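Taurocyamine kinase (Schistosoma mansoni, PDB 4WOD) catalyses the reversible transfer of a phosphate group from ATP to taurocyamine, giving N-phosphotaurocyamine and ADP. Local coordinates at residues L579-V582 with M588-I591; F546-D551 with V582-H587. The protein carries 4 engineered substitutions. All coordinates share one frame; numbering follows the deposited sequence.

Contact 1: residues L579-V582 with M588-I591; sequences LVWV and MRII
Leu579-Val582 and Met588-Ile591 run antiparallel, 4.8 Å apart at the closest approach of their axes. Leu579 pairs with Ile591 and Trp581 with Arg589 as hydrogen-bonded pairs, two bonds each. The shortest joins Ile591 N to Leu579 O at 2.8 Å. Val580 with Ile590 and Val582 with Met588 are the non-hydrogen-bonded pairs between and beside them. There Val580 CA and Met588 CA make CA-H...O contacts to Arg589 O and Trp581 O.

The face with Trp581 and Arg589 is the more polar. The Arg589 guanidinium lies over one face of the indole, with planes 28° apart. Its CZ stands 4.6 Å from the centroid of the Trp581 five-membered ring, a cation-pi contact. NH2 sits lowest, above Trp581 CG and CD1, and has a second partner in Glu584. The Arg589 chain starts out extended, with CG opposite the backbone N (chi1 -179°), then bends at chi3 so that the guanidinium comes over the ring. On the same side of the sheet, Ile591 CD1 comes obliquely to Trp581 CE3 at 3.4 Å, and Ile591 CG2 meets Leu579 CD1 at 3.9 Å.

The two strands form a beta hairpin inside the antiparallel sheet of the second phosphagen kinase C-terminal domain. Arg589 is a predicted ATP-binding residue. Arg484, another predicted ATP-binding residue, is close by, consistent with a basic pocket for the nucleotide's phosphates.

The face with Val580, Met588 and Ile590 is apolar. Val580 CG1 touches Met588 CG at 4.1 Å and Ile590 CG1 at 4.2 Å. Helices 502-517 and 599-614 pack against this face.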
# COMPACT_ATOMS: atom_id res chain seq x y z
N LEU A 579 26.32 10.24 10.48
CA LEU A 579 24.86 10.30 10.40
C LEU A 579 24.26 9.16 11.22
O LEU A 579 24.89 8.13 11.36
CB LEU A 579 24.37 10.19 8.95
CG LEU A 579 25.16 10.93 7.86
CD1 LEU A 579 26.20 9.98 7.30
CD2 LEU A 579 24.24 11.46 6.76
N VAL A 580 23.05 9.37 11.73
CA VAL A 580 22.34 8.32 12.45
C VAL A 580 20.88 8.31 11.98
O VAL A 580 20.22 9.34 11.98
CB VAL A 580 22.37 8.51 13.99
CG1 VAL A 580 21.76 7.27 14.68
CG2 VAL A 580 23.80 8.74 14.50
N TRP A 581 20.41 7.15 11.53
CA TRP A 581 18.98 6.99 11.24
C TRP A 581 18.30 6.43 12.48
O TRP A 581 18.72 5.40 13.00
CB TRP A 581 18.76 6.05 10.05
CG TRP A 581 18.57 6.71 8.72
CD1 TRP A 581 17.45 6.70 7.94
CD2 TRP A 581 19.55 7.48 8.00
NE1 TRP A 581 17.66 7.42 6.78
CE2 TRP A 581 18.95 7.90 6.79
CE3 TRP A 581 20.87 7.86 8.26
CZ2 TRP A 581 19.63 8.68 5.85
CZ3 TRP A 581 21.55 8.62 7.32
CH2 TRP A 581 20.92 9.03 6.13
N VAL A 582 17.23 7.07 12.93
CA VAL A 582 16.59 6.68 14.18
C VAL A 582 15.32 5.89 13.90
O VAL A 582 14.41 6.37 13.21
CB VAL A 582 16.28 7.91 15.05
CG1 VAL A 582 15.58 7.50 16.33
CG2 VAL A 582 17.58 8.65 15.39
N MET A 588 18.74 2.05 15.83
CA MET A 588 19.70 2.96 15.19
C MET A 588 20.52 2.31 14.09
O MET A 588 20.90 1.14 14.19
CB MET A 588 20.67 3.54 16.21
CG MET A 588 20.10 4.52 17.19
SD MET A 588 21.45 5.01 18.33
CE MET A 588 21.67 3.54 19.30
N ARG A 589 20.80 3.08 13.04
CA ARG A 589 21.86 2.73 12.11
C ARG A 589 22.83 3.89 12.26
O ARG A 589 22.45 5.04 12.07
CB ARG A 589 21.33 2.58 10.66
CG ARG A 589 22.42 2.18 9.65
CD ARG A 589 21.90 1.75 8.24
NE ARG A 589 20.56 2.26 7.91
CZ ARG A 589 20.31 3.14 6.94
NH1 ARG A 589 21.29 3.62 6.20
NH2 ARG A 589 19.06 3.54 6.71
N ILE A 590 24.05 3.60 12.71
CA ILE A 590 25.06 4.63 12.94
C ILE A 590 26.10 4.56 11.81
O ILE A 590 26.70 3.52 11.58
CB ILE A 590 25.76 4.47 14.31
CG1 ILE A 590 24.72 4.42 15.43
CG2 ILE A 590 26.79 5.61 14.55
CD1 ILE A 590 25.32 3.98 16.77
N ILE A 591 26.32 5.69 11.14
CA ILE A 591 27.01 5.70 9.85
C ILE A 591 28.15 6.70 9.81
O ILE A 591 27.97 7.84 10.20
CB ILE A 591 26.03 6.05 8.69
CG1 ILE A 591 24.86 5.07 8.64
CG2 ILE A 591 26.74 6.10 7.34
CD1 ILE A 591 23.56 5.74 8.20

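Contact 2: residues F546-D551 with V582-H587; sequences FLFKND and VCEEDH
Phe548 carries the direct contact with Val582-His587, and its ring points into the turn that follows Val582. CG lies anti to the backbone N (chi1 -171°), which sends the ring toward this turn. The ring edge meets two backbone carbonyls near its plane. CE2 is 3.3 Å from Val582 O, and CZ is 3.8 Å from Cys583 O.

Glu584 runs past the ring in the opposite direction. Its CB lies 3.5 Å from Phe548 CZ, and its CG is equally near Phe548 CE1. The carboxylate ends beside Phe548 CD1, its plane turned 70° from the ring.

Lys549 adds a polar link through its backbone. One water donates to Glu584 OE1 at 2.9 Å and to Lys549 O; the latter bond is modelled very short, so its length is doubtful. The other carboxylate oxygen, OE2, makes a salt bridge with Arg589, which probably restricts rotation of the group.

Within the turn, Cys583 N bonds to His587 O at 2.8 Å. The turn is the connection of the beta hairpin formed by strands 578-582 and 588-595. The loop after helix 535-543 packs on it, beside the predicted ATP site of the second phosphagen kinase C-terminal domain.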
# COMPACT_ATOMS: atom_id res chain seq x y z
N PHE A 546 19.35 11.55 1.44
CA PHE A 546 19.22 11.06 2.80
C PHE A 546 17.74 10.82 3.01
O PHE A 546 17.03 11.67 3.53
CB PHE A 546 19.77 12.06 3.83
CG PHE A 546 21.24 12.32 3.70
CD1 PHE A 546 22.06 11.47 2.97
CD2 PHE A 546 21.81 13.43 4.32
CE1 PHE A 546 23.41 11.72 2.85
CE2 PHE A 546 23.17 13.68 4.22
CZ PHE A 546 23.97 12.83 3.48
N LEU A 547 17.27 9.66 2.56
CA LEU A 547 15.85 9.38 2.53
C LEU A 547 15.42 8.53 3.70
O LEU A 547 16.17 7.73 4.22
CB LEU A 547 15.47 8.67 1.22
CG LEU A 547 15.91 9.35 -0.07
CD1 LEU A 547 15.74 8.40 -1.25
CD2 LEU A 547 15.14 10.65 -0.28
N PHE A 548 14.18 8.71 4.11
CA PHE A 548 13.61 7.85 5.13
C PHE A 548 12.12 7.84 4.81
O PHE A 548 11.34 8.65 5.32
CB PHE A 548 13.96 8.39 6.53
CG PHE A 548 13.61 7.45 7.67
CD1 PHE A 548 12.92 6.27 7.44
CD2 PHE A 548 14.03 7.74 8.96
CE1 PHE A 548 12.61 5.44 8.49
CE2 PHE A 548 13.72 6.90 10.01
CZ PHE A 548 13.01 5.74 9.76
N LYS A 549 11.75 6.95 3.90
CA LYS A 549 10.38 6.83 3.42
C LYS A 549 9.75 5.52 3.88
O LYS A 549 10.45 4.56 4.18
CB LYS A 549 10.34 6.93 1.89
CG LYS A 549 11.33 7.91 1.31
CD LYS A 549 11.32 7.88 -0.21
CE LYS A 549 9.95 8.21 -0.77
NZ LYS A 549 10.06 9.07 -1.99
N ASN A 550 8.43 5.48 3.91
CA ASN A 550 7.73 4.24 4.23
C ASN A 550 7.37 3.52 2.94
O ASN A 550 6.19 3.33 2.65
CB ASN A 550 6.48 4.53 5.07
CG ASN A 550 5.53 5.53 4.41
OD1 ASN A 550 5.86 6.15 3.40
ND2 ASN A 550 4.35 5.69 4.99
N ASP A 551 8.37 3.12 2.17
CA ASP A 551 8.12 2.55 0.85
C ASP A 551 8.71 1.16 0.59
O ASP A 551 8.63 0.68 -0.54
CB ASP A 551 8.65 3.50 -0.22
CG ASP A 551 10.16 3.61 -0.19
OD1 ASP A 551 10.76 3.27 0.86
OD2 ASP A 551 10.75 4.04 -1.20
N VAL A 582 17.23 7.07 12.93
CA VAL A 582 16.59 6.68 14.18
C VAL A 582 15.32 5.89 13.90
O VAL A 582 14.41 6.37 13.21
CB VAL A 582 16.28 7.91 15.05
CG1 VAL A 582 15.58 7.50 16.33
CG2 VAL A 582 17.58 8.65 15.39
N CYS A 583 15.30 4.66 14.39
CA CYS A 583 14.10 3.82 14.38
C CYS A 583 13.55 3.48 12.99
O CYS A 583 12.32 3.51 12.78
CB CYS A 583 13.00 4.48 15.21
SG CYS A 583 11.72 3.31 15.73
N GLU A 584 14.42 3.13 12.06
CA GLU A 584 13.96 2.57 10.78
C GLU A 584 13.71 1.06 10.94
O GLU A 584 12.61 0.65 11.34
CB GLU A 584 14.97 2.83 9.66
CG GLU A 584 14.44 2.41 8.31
CD GLU A 584 15.31 2.88 7.16
OE1 GLU A 584 14.77 3.52 6.23
OE2 GLU A 584 16.54 2.60 7.19
N GLU A 585 14.71 0.24 10.63
CA GLU A 585 14.57 -1.20 10.88
C GLU A 585 15.13 -1.57 12.25
O GLU A 585 14.56 -2.38 12.98
CB GLU A 585 15.27 -2.03 9.82
CG GLU A 585 15.12 -3.53 10.02
CD GLU A 585 15.79 -4.33 8.92
OE1 GLU A 585 15.30 -4.28 7.78
OE2 GLU A 585 16.80 -5.01 9.20
N ASP A 586 16.27 -0.96 12.59
CA ASP A 586 16.85 -1.11 13.90
C ASP A 586 16.65 0.20 14.62
O ASP A 586 16.42 1.25 13.97
CB ASP A 586 18.35 -1.44 13.81
CG ASP A 586 18.61 -2.89 13.41
OD1 ASP A 586 17.98 -3.79 14.01
OD2 ASP A 586 19.45 -3.12 12.52
N HIS A 587 16.76 0.17 15.96
CA HIS A 587 16.61 1.38 16.75
C HIS A 587 17.55 2.46 16.21
O HIS A 587 17.18 3.62 16.16
CB HIS A 587 16.90 1.13 18.22
CG HIS A 587 15.86 0.27 18.89
ND1 HIS A 587 16.13 -0.49 20.01
CD2 HIS A 587 14.57 0.03 18.57
CE1 HIS A 587 15.04 -1.16 20.36
NE2 HIS A 587 14.08 -0.85 19.50
O HOH W 1 12.23 2.96 5.02

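Both contacts are largely buried and belong to the second phosphagen kinase C-terminal domain. They share the hairpin of strands 578-582 and 588-595: contact 1 joins the strands, and contact 2 packs a loop onto their turn. Contact 1 has regular backbone bonding within the sheet and buries 406 Å². Contact 2 lies between loops, buries 171 Å² and relies on one aromatic ring, a glutamate and a water. They meet directly. The salt bridge from Glu584 OE2 to Arg589 NH2, 2.7 Å, ties the turn to the sheet, and Trp581 NE1 probably bonds Leu547 O at 3.0 Å. Phe548 also packs on Trp581.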